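PDB 7CTP: protein Niban 2 from Homo sapiens, which may help suppress apoptosis and may promote invasion by melanoma cells, and is a PH-domain protein of the cytoplasm and membrane. Local coordinates for residues A211-R216 with T535-V540; H452-K457 with I468-E473. One frame throughout, in Å; residues are numbered along the deposited sequence.

Contact 1: residues A211-R216 with T535-V540; sequences AIRMYR and TYEEVV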
ATOM      1  N   ALA A 211       2.974  14.848  -0.021  1.00 20.41           N
ATOM      2  CA  ALA A 211       2.002  15.887  -0.346  1.00 20.77           C
ATOM      3  C   ALA A 211       0.609  15.500   0.133  1.00 24.36           C
ATOM      4  O   ALA A 211      -0.160  16.359   0.584  1.00 22.50           O
ATOM      5  CB  ALA A 211       1.987  16.166  -1.851  1.00 22.57           C
ATOM      6  N   ILE A 212       0.260  14.213   0.013  1.00 19.93           N
ATOM      7  CA  ILE A 212      -1.036  13.745   0.498  1.00 21.86           C
ATOM      8  C   ILE A 212      -1.142  13.994   1.990  1.00 24.03           C
ATOM      9  O   ILE A 212      -2.159  14.488   2.489  1.00 21.03           O
ATOM     10  CB  ILE A 212      -1.232  12.254   0.168  1.00 19.90           C
ATOM     11  CG1 ILE A 212      -1.539  12.063  -1.325  1.00 19.65           C
ATOM     12  CG2 ILE A 212      -2.353  11.659   1.037  1.00 21.83           C
ATOM     13  CD1 ILE A 212      -2.990  12.418  -1.710  1.00 19.30           C
ATOM     14  N   ARG A 213      -0.080  13.650   2.725  1.00 22.63           N
ATOM     15  CA  ARG A 213      -0.106  13.809   4.173  1.00 23.81           C
ATOM     16  C   ARG A 213      -0.201  15.280   4.558  1.00 22.30           C
ATOM     17  O   ARG A 213      -0.970  15.641   5.459  1.00 25.80           O
ATOM     18  CB  ARG A 213       1.131  13.166   4.799  1.00 23.92           C
ATOM     19  CG  ARG A 213       1.166  13.287   6.325  1.00 25.14           C
ATOM     20  CD  ARG A 213       2.389  12.600   6.923  1.00 28.27           C
ATOM     21  NE  ARG A 213       3.625  12.965   6.230  1.00 35.61           N
ATOM     22  CZ  ARG A 213       4.276  14.114   6.385  1.00 38.29           C
ATOM     23  NH1 ARG A 213       3.817  15.038   7.216  1.00 39.52           N
ATOM     24  NH2 ARG A 213       5.395  14.333   5.705  1.00 36.05           N
ATOM     25  N   MET A 214       0.553  16.150   3.869  1.00 23.52           N
ATOM     26  CA  MET A 214       0.522  17.574   4.203  1.00 29.08           C
ATOM     27  C   MET A 214      -0.821  18.202   3.886  1.00 29.60           C
ATOM     28  O   MET A 214      -1.286  19.080   4.623  1.00 24.72           O
ATOM     29  CB  MET A 214       1.628  18.349   3.475  1.00 31.60           C
ATOM     30  CG  MET A 214       3.030  17.811   3.601  1.00 41.63           C
ATOM     31  SD  MET A 214       3.722  17.987   5.248  1.00 52.77           S
ATOM     32  CE  MET A 214       2.739  19.300   5.948  1.00 48.20           C
ATOM     33  N   TYR A 215      -1.437  17.803   2.771  1.00 23.70           N
ATOM     34  CA  TYR A 215      -2.783  18.273   2.474  1.00 24.44           C
ATOM     35  C   TYR A 215      -3.759  17.851   3.568  1.00 23.98           C
ATOM     36  O   TYR A 215      -4.541  18.669   4.069  1.00 26.27           O
ATOM     37  CB  TYR A 215      -3.253  17.762   1.108  1.00 20.09           C
ATOM     38  CG  TYR A 215      -4.683  18.176   0.794  1.00 25.09           C
ATOM     39  CD1 TYR A 215      -5.764  17.429   1.254  1.00 22.58           C
ATOM     40  CD2 TYR A 215      -4.951  19.336   0.083  1.00 23.05           C
ATOM     41  CE1 TYR A 215      -7.061  17.811   1.005  1.00 24.65           C
ATOM     42  CE2 TYR A 215      -6.265  19.723  -0.179  1.00 23.83           C
ATOM     43  CZ  TYR A 215      -7.307  18.962   0.293  1.00 27.10           C
ATOM     44  OH  TYR A 215      -8.615  19.343   0.041  1.00 27.06           O
ATOM     45  N   ARG A 216      -3.729  16.571   3.949  1.00 22.77           N
ATOM     46  CA  ARG A 216      -4.637  16.091   4.985  1.00 25.60           C
ATOM     47  C   ARG A 216      -4.383  16.803   6.313  1.00 24.87           C
ATOM     48  O   ARG A 216      -5.333  17.178   7.010  1.00 24.47           O
ATOM     49  CB  ARG A 216      -4.523  14.568   5.115  1.00 25.64           C
ATOM     50  CG  ARG A 216      -5.171  13.846   3.917  1.00 26.88           C
ATOM     51  CD  ARG A 216      -5.298  12.331   4.057  1.00 29.37           C
ATOM     52  NE  ARG A 216      -6.512  11.908   4.769  1.00 31.67           N
ATOM     53  CZ  ARG A 216      -6.484  11.389   5.991  1.00 34.61           C
ATOM     54  NH1 ARG A 216      -7.602  11.014   6.593  1.00 31.14           N
ATOM     55  NH2 ARG A 216      -5.317  11.234   6.602  1.00 35.99           N
ATOM     56  N   THR A 535      11.161  21.048   7.265  1.00 26.03           N
ATOM     57  CA  THR A 535      12.265  21.210   8.204  1.00 25.68           C
ATOM     58  C   THR A 535      11.770  21.070   9.638  1.00 24.81           C
ATOM     59  O   THR A 535      12.375  20.364  10.458  1.00 28.58           O
ATOM     60  CB  THR A 535      12.934  22.562   7.981  1.00 34.57           C
ATOM     61  OG1 THR A 535      13.382  22.649   6.616  1.00 29.22           O
ATOM     62  CG2 THR A 535      14.133  22.724   8.913  1.00 29.67           C
ATOM     63  N   TYR A 536      10.644  21.714   9.944  1.00 25.47           N
ATOM     64  CA  TYR A 536      10.008  21.561  11.250  1.00 27.82           C
ATOM     65  C   TYR A 536       9.690  20.099  11.550  1.00 28.25           C
ATOM     66  O   TYR A 536       9.969  19.599  12.646  1.00 27.03           O
ATOM     67  CB  TYR A 536       8.746  22.421  11.293  1.00 24.33           C
ATOM     68  CG  TYR A 536       7.756  22.052  12.386  1.00 23.01           C
ATOM     69  CD1 TYR A 536       8.062  22.260  13.727  1.00 28.93           C
ATOM     70  CD2 TYR A 536       6.504  21.536  12.071  1.00 25.44           C
ATOM     71  CE1 TYR A 536       7.153  21.944  14.726  1.00 31.95           C
ATOM     72  CE2 TYR A 536       5.586  21.219  13.063  1.00 26.85           C
ATOM     73  CZ  TYR A 536       5.918  21.426  14.388  1.00 28.40           C
ATOM     74  OH  TYR A 536       5.002  21.111  15.372  1.00 32.39           O
ATOM     75  N   GLU A 537       9.116  19.386  10.577  1.00 26.02           N
ATOM     76  CA  GLU A 537       8.785  17.984  10.811  1.00 25.65           C
ATOM     77  C   GLU A 537      10.038  17.141  11.024  1.00 29.58           C
ATOM     78  O   GLU A 537      10.015  16.175  11.797  1.00 26.49           O
ATOM     79  CB  GLU A 537       7.941  17.437   9.660  1.00 29.14           C
ATOM     80  CG  GLU A 537       6.566  18.083   9.585  1.00 28.67           C
ATOM     81  CD  GLU A 537       5.632  17.399   8.611  1.00 32.25           C
ATOM     82  OE1 GLU A 537       6.014  16.355   8.033  1.00 38.65           O
ATOM     83  OE2 GLU A 537       4.501  17.911   8.439  1.00 35.01           O
ATOM     84  N   GLU A 538      11.146  17.492  10.360  1.00 28.94           N
ATOM     85  CA  GLU A 538      12.405  16.790  10.608  1.00 26.49           C
ATOM     86  C   GLU A 538      12.920  17.071  12.017  1.00 24.16           C
ATOM     87  O   GLU A 538      13.500  16.185  12.657  1.00 30.38           O
ATOM     88  CB  GLU A 538      13.463  17.191   9.571  1.00 29.00           C
ATOM     89  CG  GLU A 538      13.193  16.679   8.158  1.00 39.45           C
ATOM     90  CD  GLU A 538      14.256  17.120   7.157  1.00 63.87           C
ATOM     91  OE1 GLU A 538      13.928  17.289   5.958  1.00 49.80           O
ATOM     92  OE2 GLU A 538      15.419  17.301   7.572  1.00 46.78           O
ATOM     93  N   VAL A 539      12.731  18.297  12.510  1.00 27.77           N
ATOM     94  CA  VAL A 539      13.113  18.616  13.887  1.00 27.94           C
ATOM     95  C   VAL A 539      12.320  17.754  14.865  1.00 29.39           C
ATOM     96  O   VAL A 539      12.873  17.172  15.807  1.00 31.27           O
ATOM     97  CB  VAL A 539      12.920  20.116  14.170  1.00 29.01           C
ATOM     98  CG1 VAL A 539      12.949  20.391  15.685  1.00 31.39           C
ATOM     99  CG2 VAL A 539      14.005  20.927  13.465  1.00 29.35           C
ATOM    100  N   VAL A 540      11.014  17.630  14.629  1.00 29.29           N
ATOM    101  CA  VAL A 540      10.174  16.799  15.492  1.00 29.33           C
ATOM    102  C   VAL A 540      10.594  15.336  15.402  1.00 33.57           C
ATOM    103  O   VAL A 540      10.655  14.623  16.415  1.00 31.74           O
ATOM    104  CB  VAL A 540       8.692  16.981  15.127  1.00 25.74           C
ATOM    105  CG1 VAL A 540       7.831  16.007  15.927  1.00 30.06           C
ATOM    106  CG2 VAL A 540       8.269  18.416  15.380  1.00 29.25           C
TER
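Met214 and Glu537 mark the closest approach of the two backbones, yet their CA atoms are 10.6 Å apart. Both segments are helical throughout, and the wide separation means that only long side chains can bridge them. Glu537 meets both partners. Its chain runs extended beyond CG and delivers the carboxylate to Arg213 and Met214. Arg213 leaves its helix with CG anti to the backbone N and bends at chi3 (48°), which turns the guanidinium toward the acid. The salt bridge is closest between Arg213 NH1 and Glu537 OE1, at 2.7 Å, and uses the syn side of that oxygen. Weaker bonds join NH1 of Arg213 to OE2 of Glu537 (3.2 Å) and NH2 of Arg213 to OE1 of Glu537 (3.1 Å). With the two group planes 54° apart, this is a skewed pairing, not a flat bidentate one.

The contact joins helix 204-218, which packs on helices 10-48 and 232-252, to helix 532-555, which lies against helices 260-337 and 464-511, within the large helical part of this Niban-family protein. Gln217, one turn on, bonds both partners: its OE1 accepts from Arg213 NH1 and its NE2 donates to Glu537 OE2. Asp210 takes Arg213 NH2. The bent chain of Met214, next to Arg213 on the helix, meets Glu537 from the opposite direction: its SD lies 3.3 Å from Glu537 OE2 and its CE 3.4 Å from that oxygen.

Contact 2: residues H452-K457 with I468-E473; sequences HQELGK and IQRVLE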
ATOM      1  N   HIS A 452      22.511 -22.013 -10.822  1.00 41.34           N
ATOM      2  CA  HIS A 452      22.999 -22.070 -12.196  1.00 42.13           C
ATOM      3  C   HIS A 452      24.507 -21.848 -12.242  1.00 50.75           C
ATOM      4  O   HIS A 452      25.222 -22.550 -12.966  1.00 46.70           O
ATOM      5  CB  HIS A 452      22.256 -21.040 -13.051  1.00 51.34           C
ATOM      6  CG  HIS A 452      22.602 -21.081 -14.509  1.00 57.12           C
ATOM      7  ND1 HIS A 452      23.419 -20.143 -15.109  1.00 66.39           N
ATOM      8  CD2 HIS A 452      22.231 -21.938 -15.491  1.00 63.62           C
ATOM      9  CE1 HIS A 452      23.537 -20.423 -16.395  1.00 55.80           C
ATOM     10  NE2 HIS A 452      22.828 -21.508 -16.653  1.00 62.80           N
ATOM     11  N   GLN A 453      25.007 -20.892 -11.452  1.00 42.24           N
ATOM     12  CA  GLN A 453      26.449 -20.684 -11.332  1.00 53.49           C
ATOM     13  C   GLN A 453      27.144 -21.951 -10.860  1.00 58.02           C
ATOM     14  O   GLN A 453      28.134 -22.397 -11.454  1.00 54.82           O
ATOM     15  CB  GLN A 453      26.740 -19.552 -10.350  1.00 49.49           C
ATOM     16  CG  GLN A 453      26.273 -18.174 -10.755  1.00 51.55           C
ATOM     17  CD  GLN A 453      26.574 -17.144  -9.687  1.00 51.51           C
ATOM     18  OE1 GLN A 453      27.148 -17.473  -8.647  1.00 65.56           O
ATOM     19  NE2 GLN A 453      26.195 -15.894  -9.934  1.00 58.56           N
ATOM     20  N   GLU A 454      26.644 -22.534  -9.768  1.00 45.28           N
ATOM     21  CA  GLU A 454      27.261 -23.724  -9.194  1.00 51.74           C
ATOM     22  C   GLU A 454      27.274 -24.874 -10.186  1.00 55.83           C
ATOM     23  O   GLU A 454      28.238 -25.648 -10.243  1.00 53.82           O
ATOM     24  CB  GLU A 454      26.516 -24.127  -7.923  1.00 46.33           C
ATOM     25  CG  GLU A 454      27.180 -25.228  -7.126  1.00 54.27           C
ATOM     26  CD  GLU A 454      28.305 -24.716  -6.257  1.00 61.62           C
ATOM     27  OE1 GLU A 454      28.827 -25.515  -5.452  1.00 72.71           O
ATOM     28  OE2 GLU A 454      28.661 -23.521  -6.371  1.00 58.60           O
ATOM     29  N   LEU A 455      26.218 -24.990 -10.991  1.00 46.06           N
ATOM     30  CA  LEU A 455      26.092 -26.106 -11.918  1.00 48.64           C
ATOM     31  C   LEU A 455      27.049 -26.008 -13.094  1.00 58.36           C
ATOM     32  O   LEU A 455      27.237 -27.001 -13.802  1.00 60.75           O
ATOM     33  CB  LEU A 455      24.665 -26.183 -12.436  1.00 55.64           C
ATOM     34  CG  LEU A 455      23.661 -26.646 -11.400  1.00 52.85           C
ATOM     35  CD1 LEU A 455      22.410 -26.999 -12.125  1.00 55.74           C
ATOM     36  CD2 LEU A 455      24.208 -27.828 -10.636  1.00 57.32           C
ATOM     37  N   GLY A 456      27.640 -24.835 -13.332  1.00 63.66           N
ATOM     38  CA  GLY A 456      28.705 -24.748 -14.314  1.00 68.30           C
ATOM     39  C   GLY A 456      29.924 -25.557 -13.932  1.00 75.57           C
ATOM     40  O   GLY A 456      30.811 -25.762 -14.766  1.00 85.29           O
ATOM     41  N   LYS A 457      29.983 -26.026 -12.682  1.00 75.24           N
ATOM     42  CA  LYS A 457      31.051 -26.926 -12.261  1.00 82.49           C
ATOM     43  C   LYS A 457      30.901 -28.302 -12.904  1.00 85.52           C
ATOM     44  O   LYS A 457      31.901 -28.934 -13.263  1.00 87.27           O
ATOM     45  CB  LYS A 457      31.063 -27.039 -10.735  1.00 78.96           C
ATOM     46  CG  LYS A 457      31.986 -26.052 -10.021  1.00 80.69           C
ATOM     47  CD  LYS A 457      31.370 -24.657  -9.950  1.00 79.91           C
ATOM     48  CE  LYS A 457      32.317 -23.675  -9.273  1.00 82.07           C
ATOM     49  NZ  LYS A 457      32.329 -23.827  -7.786  1.00 77.11           N
ATOM     50  N   ILE A 468      23.032 -28.469  -4.353  1.00 60.86           N
ATOM     51  CA  ILE A 468      21.731 -27.871  -4.049  1.00 52.69           C
ATOM     52  C   ILE A 468      21.652 -27.492  -2.573  1.00 48.86           C
ATOM     53  O   ILE A 468      21.313 -26.356  -2.223  1.00 42.93           O
ATOM     54  CB  ILE A 468      20.585 -28.818  -4.448  1.00 48.30           C
ATOM     55  CG1 ILE A 468      20.297 -28.713  -5.950  1.00 54.10           C
ATOM     56  CG2 ILE A 468      19.324 -28.486  -3.661  1.00 48.82           C
ATOM     57  CD1 ILE A 468      19.200 -29.633  -6.431  1.00 57.06           C
ATOM     58  N   GLN A 469      21.993 -28.432  -1.687  1.00 44.45           N
ATOM     59  CA  GLN A 469      21.912 -28.137  -0.261  1.00 50.29           C
ATOM     60  C   GLN A 469      22.939 -27.092   0.160  1.00 43.69           C
ATOM     61  O   GLN A 469      22.692 -26.340   1.107  1.00 38.40           O
ATOM     62  CB  GLN A 469      22.058 -29.418   0.568  1.00 48.32           C
ATOM     63  CG  GLN A 469      20.762 -30.233   0.669  1.00 60.25           C
ATOM     64  CD  GLN A 469      20.927 -31.557   1.403  1.00 74.25           C
ATOM     65  OE1 GLN A 469      20.033 -32.408   1.376  1.00 79.05           O
ATOM     66  NE2 GLN A 469      22.064 -31.734   2.073  1.00 63.94           N
ATOM     67  N   ARG A 470      24.076 -27.003  -0.536  1.00 41.49           N
ATOM     68  CA  ARG A 470      25.053 -25.969  -0.196  1.00 52.05           C
ATOM     69  C   ARG A 470      24.618 -24.604  -0.702  1.00 41.46           C
ATOM     70  O   ARG A 470      24.817 -23.594  -0.018  1.00 36.26           O
ATOM     71  CB  ARG A 470      26.436 -26.308  -0.757  1.00 47.28           C
ATOM     72  CG  ARG A 470      27.381 -26.931   0.258  1.00 65.58           C
ATOM     73  CD  ARG A 470      28.559 -27.598  -0.436  1.00 68.05           C
ATOM     74  NE  ARG A 470      29.245 -26.710  -1.375  1.00 76.68           N
ATOM     75  CZ  ARG A 470      29.264 -26.874  -2.696  1.00 78.75           C
ATOM     76  NH1 ARG A 470      29.926 -26.017  -3.463  1.00 79.39           N
ATOM     77  NH2 ARG A 470      28.606 -27.878  -3.256  1.00 68.82           N
ATOM     78  N   VAL A 471      24.051 -24.554  -1.909  1.00 38.03           N
ATOM     79  CA  VAL A 471      23.483 -23.306  -2.407  1.00 36.97           C
ATOM     80  C   VAL A 471      22.333 -22.859  -1.512  1.00 38.77           C
ATOM     81  O   VAL A 471      22.189 -21.667  -1.203  1.00 36.15           O
ATOM     82  CB  VAL A 471      23.038 -23.478  -3.870  1.00 43.76           C
ATOM     83  CG1 VAL A 471      22.186 -22.290  -4.319  1.00 38.67           C
ATOM     84  CG2 VAL A 471      24.250 -23.650  -4.777  1.00 50.49           C
ATOM     85  N   LEU A 472      21.503 -23.812  -1.076  1.00 31.78           N
ATOM     86  CA  LEU A 472      20.393 -23.493  -0.184  1.00 36.73           C
ATOM     87  C   LEU A 472      20.899 -22.904   1.124  1.00 34.35           C
ATOM     88  O   LEU A 472      20.380 -21.891   1.606  1.00 34.03           O
ATOM     89  CB  LEU A 472      19.545 -24.746   0.065  1.00 32.44           C
ATOM     90  CG  LEU A 472      18.481 -24.683   1.160  1.00 35.79           C
ATOM     91  CD1 LEU A 472      17.395 -23.663   0.801  1.00 29.57           C
ATOM     92  CD2 LEU A 472      17.859 -26.041   1.411  1.00 32.51           C
ATOM     93  N   GLU A 473      21.938 -23.512   1.704  1.00 31.25           N
ATOM     94  CA  GLU A 473      22.475 -23.000   2.960  1.00 32.44           C
ATOM     95  C   GLU A 473      23.052 -21.596   2.784  1.00 34.16           C
ATOM     96  O   GLU A 473      22.955 -20.761   3.692  1.00 38.35           O
ATOM     97  CB  GLU A 473      23.528 -23.965   3.509  1.00 44.93           C
ATOM     98  CG  GLU A 473      23.704 -23.934   5.025  1.00 50.65           C
ATOM     99  CD  GLU A 473      22.425 -24.249   5.795  1.00 56.14           C
ATOM    100  OE1 GLU A 473      21.677 -25.168   5.392  1.00 57.49           O
ATOM    101  OE2 GLU A 473      22.172 -23.565   6.813  1.00 66.58           O
TER
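Glu454 faces Arg470 and Val471 close to the turn of a helical hairpin: helix 422-455 leads into a short connection, and helix 464-511 comes back antiparallel. The backbones are closest at Glu454 and Val471, with CA atoms 7.8 Å apart. CG of Glu454 stands anti to the backbone N (chi1 -172°), and a bend at chi2 then carries the carboxylate across to Arg470.

The two oxygens of that carboxylate have different partners. Glu454 OE1 accepts from NH1 of Arg470 in a salt bridge modelled at only 2.3 Å, so short that the exact placing of the two groups is doubtful. The two side chains cross at about a right angle, and the planes of carboxylate and guanidinium are 50° apart. Glu454 OE2 looks to its own segment, where NZ of Lys457 makes a long salt bridge of 3.9 Å with it. On the main chain, Gly456 N and Lys457 N find acceptors three residues back, in Gln453 O and Glu454 O. The carbonyls of Ile468 and Gln469 accept from Leu472 N and Glu473 N in regular helical bonds.

Beside the salt bridge, CB of Glu454 rests on CG2 of Val471 at 3.9 Å, at the margin of the greasy seam that Val471 makes with Phe447 and Leu450. Lys466 adds a like charge near Arg470. Lys457 and Arg470 flank the Glu454 carboxylate, which would probably favour its ionised form.

Overall arrangement
Contacts 1 and 2 sit far apart in the chain's elongated helical body, their centres 48 Å apart and their nearest atoms about 39 Å. Contact 1 is the inner one, about 19 Å from the centre of the chain, and joins segments with 318 residues between them; contact 2 lies about 36 Å out and is local, closing a turn between successive helices. Helix 464-511 connects them: its first turns take part in contact 2, and further along its Leu504 touches Tyr536 and Glu537 of contact 1, before the chain continues into helix 532-555. Each contact centres on one Arg-Glu salt bridge, largely buried in contact 1 and nearer the surface in contact 2.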